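Local structure of alkaline phosphatase (Thermus thermophilus, 7KWD) at residues Ser103-Lys107 with Gln473-Met477. The protein probably hydrolyses phosphate monoesters as a homodimeric alkaline phosphatase that holds zinc and magnesium ions. Sequence-based numbering, arbitrary orientation. Where two conformers were deposited one is given.
Sequences SCGVK and QNPVM
Cys104 and Asn474 lie with their CA atoms 6.3 Å apart, and Val106 and Val476 repeat almost the same spacing: the two segments run side by side in the same direction, and no backbone hydrogen bond joins them directly. The contact belongs to the alkaline phosphatase fold: helix 95-104, whose first residue is the predicted phosphoserine nucleophile, ends here, away from the zinc and magnesium sites, against the extended segment that leads into helix 479-487. Gly105 takes the positive phi (80°) that breaks the helix, a conformation glycine adopts easily, and the chain continues extended through Val106 and Lys107.

The helix end leaves the carbonyl of Cys104 to be satisfied from outside, and Asn474 does this with its amide. Its ND2 donates to Cys104 O over 3.0 Å in a nearly straight bond (170°), approaching in the carbonyl plane on a lone pair, while the oxygen lies almost in the amide plane of Asn474. Asparagine suits the place because its amide has both a donor and an acceptor: OD1 receives the backbone N-H of Lys123, which fixes the flip of the group. Cys104 is small and apolar enough for a buried position; its CB sits over the face of the amide at the nitrogen end, 3.4 Å from Asn474 ND2, and it also packs on Leu122.

Val106 fills the middle of the contact. Its CG1, turned anti to the carbonyl carbon (chi1 -61°), meets Val476 CG2 at 3.8 Å, while its branched CB suits the extended backbone. Both methyls also lie near the carbonyl oxygen of Pro475, which accepts a hydrogen bond from His116. Beyond the valines one water joins the backbones, donating to Lys107 O at 2.8 Å and accepting from Met477 N at 3.0 Å.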
loop_
_atom_site.group_PDB
_atom_site.type_symbol
_atom_site.label_atom_id
_atom_site.label_comp_id
_atom_site.label_asym_id
_atom_site.label_seq_id
_atom_site.Cartn_x
_atom_site.Cartn_y
_atom_site.Cartn_z
ATOM N N SER A 103 20.267 -6.658 -7.962
ATOM C CA SER A 103 21.579 -6.622 -8.603
ATOM C C SER A 103 22.126 -8.007 -8.874
ATOM O O SER A 103 23.003 -8.143 -9.723
ATOM C CB SER A 103 22.602 -5.857 -7.753
ATOM O OG SER A 103 22.871 -6.586 -6.579
ATOM N N CYS A 104 21.623 -9.031 -8.184
ATOM C CA CYS A 104 22.133 -10.379 -8.335
ATOM C C CYS A 104 21.098 -11.376 -8.827
ATOM O O CYS A 104 21.494 -12.414 -9.337
ATOM C CB CYS A 104 22.732 -10.878 -7.012
ATOM S SG CYS A 104 24.077 -9.850 -6.390
ATOM N N GLY A 105 19.803 -11.061 -8.750
ATOM C CA GLY A 105 18.758 -11.912 -9.286
ATOM C C GLY A 105 18.366 -13.081 -8.412
ATOM O O GLY A 105 17.693 -13.999 -8.894
ATOM N N VAL A 106 18.766 -13.085 -7.150
ATOM C CA VAL A 106 18.497 -14.194 -6.254
ATOM C C VAL A 106 18.145 -13.624 -4.887
ATOM O O VAL A 106 18.548 -12.509 -4.532
ATOM C CB VAL A 106 19.690 -15.184 -6.123
ATOM C CG1 VAL A 106 20.041 -15.803 -7.424
ATOM C CG2 VAL A 106 20.894 -14.501 -5.539
ATOM N N LYS A 107 17.380 -14.393 -4.130
ATOM C CA LYS A 107 17.027 -14.018 -2.770
ATOM C C LYS A 107 18.210 -14.305 -1.873
ATOM O O LYS A 107 18.868 -15.346 -2.013
ATOM C CB LYS A 107 15.823 -14.803 -2.274
ATOM C CG LYS A 107 14.622 -14.759 -3.204
ATOM C CD LYS A 107 13.802 -13.515 -2.932
ATOM C CE LYS A 107 12.389 -13.592 -3.490
ATOM N NZ LYS A 107 11.722 -12.239 -3.470
ATOM N N GLN A 473 24.022 -15.673 -14.467
ATOM C CA GLN A 473 23.365 -16.263 -13.312
ATOM C C GLN A 473 24.282 -16.209 -12.097
ATOM O O GLN A 473 25.508 -16.212 -12.223
ATOM C CB GLN A 473 22.950 -17.710 -13.583
ATOM C CG GLN A 473 24.087 -18.644 -13.939
ATOM C CD GLN A 473 23.606 -20.082 -14.074
ATOM O OE1 GLN A 473 23.176 -20.494 -15.150
ATOM N NE2 GLN A 473 23.661 -20.845 -12.980
ATOM N N ASN A 474 23.658 -16.126 -10.921
ATOM C CA ASN A 474 24.273 -16.179 -9.611
ATOM C C ASN A 474 23.715 -17.404 -8.904
ATOM O O ASN A 474 22.570 -17.798 -9.147
ATOM C CB ASN A 474 23.971 -14.921 -8.782
ATOM C CG ASN A 474 24.974 -13.794 -9.034
ATOM O OD1 ASN A 474 26.171 -13.973 -8.906
ATOM N ND2 ASN A 474 24.465 -12.615 -9.386
ATOM N N PRO A 475 24.479 -18.000 -8.010
ATOM C CA PRO A 475 23.956 -19.169 -7.302
ATOM C C PRO A 475 22.811 -18.837 -6.363
ATOM O O PRO A 475 22.671 -17.719 -5.849
ATOM C CB PRO A 475 25.177 -19.701 -6.532
ATOM C CG PRO A 475 26.101 -18.485 -6.389
ATOM C CD PRO A 475 25.870 -17.686 -7.656
ATOM N N VAL A 476 22.011 -19.852 -6.131
ATOM C CA VAL A 476 20.810 -19.816 -5.323
ATOM C C VAL A 476 21.048 -20.550 -4.015
ATOM O O VAL A 476 21.878 -21.454 -3.928
ATOM C CB VAL A 476 19.683 -20.469 -6.150
ATOM C CG1 VAL A 476 18.499 -20.808 -5.273
ATOM C CG2 VAL A 476 19.275 -19.557 -7.340
ATOM N N MET A 477 20.305 -20.146 -2.989
ATOM C CA MET A 477 20.220 -20.831 -1.703
ATOM C C MET A 477 18.736 -20.972 -1.402
ATOM O O MET A 477 17.957 -20.052 -1.673
ATOM C CB MET A 477 20.947 -20.046 -0.580
ATOM C CG MET A 477 20.669 -20.473 0.879
ATOM S SD MET A 477 21.670 -19.560 2.127
ATOM C CE MET A 477 23.311 -19.694 1.410
HETATM O O HOH W 1 18.696 -17.695 -3.527
#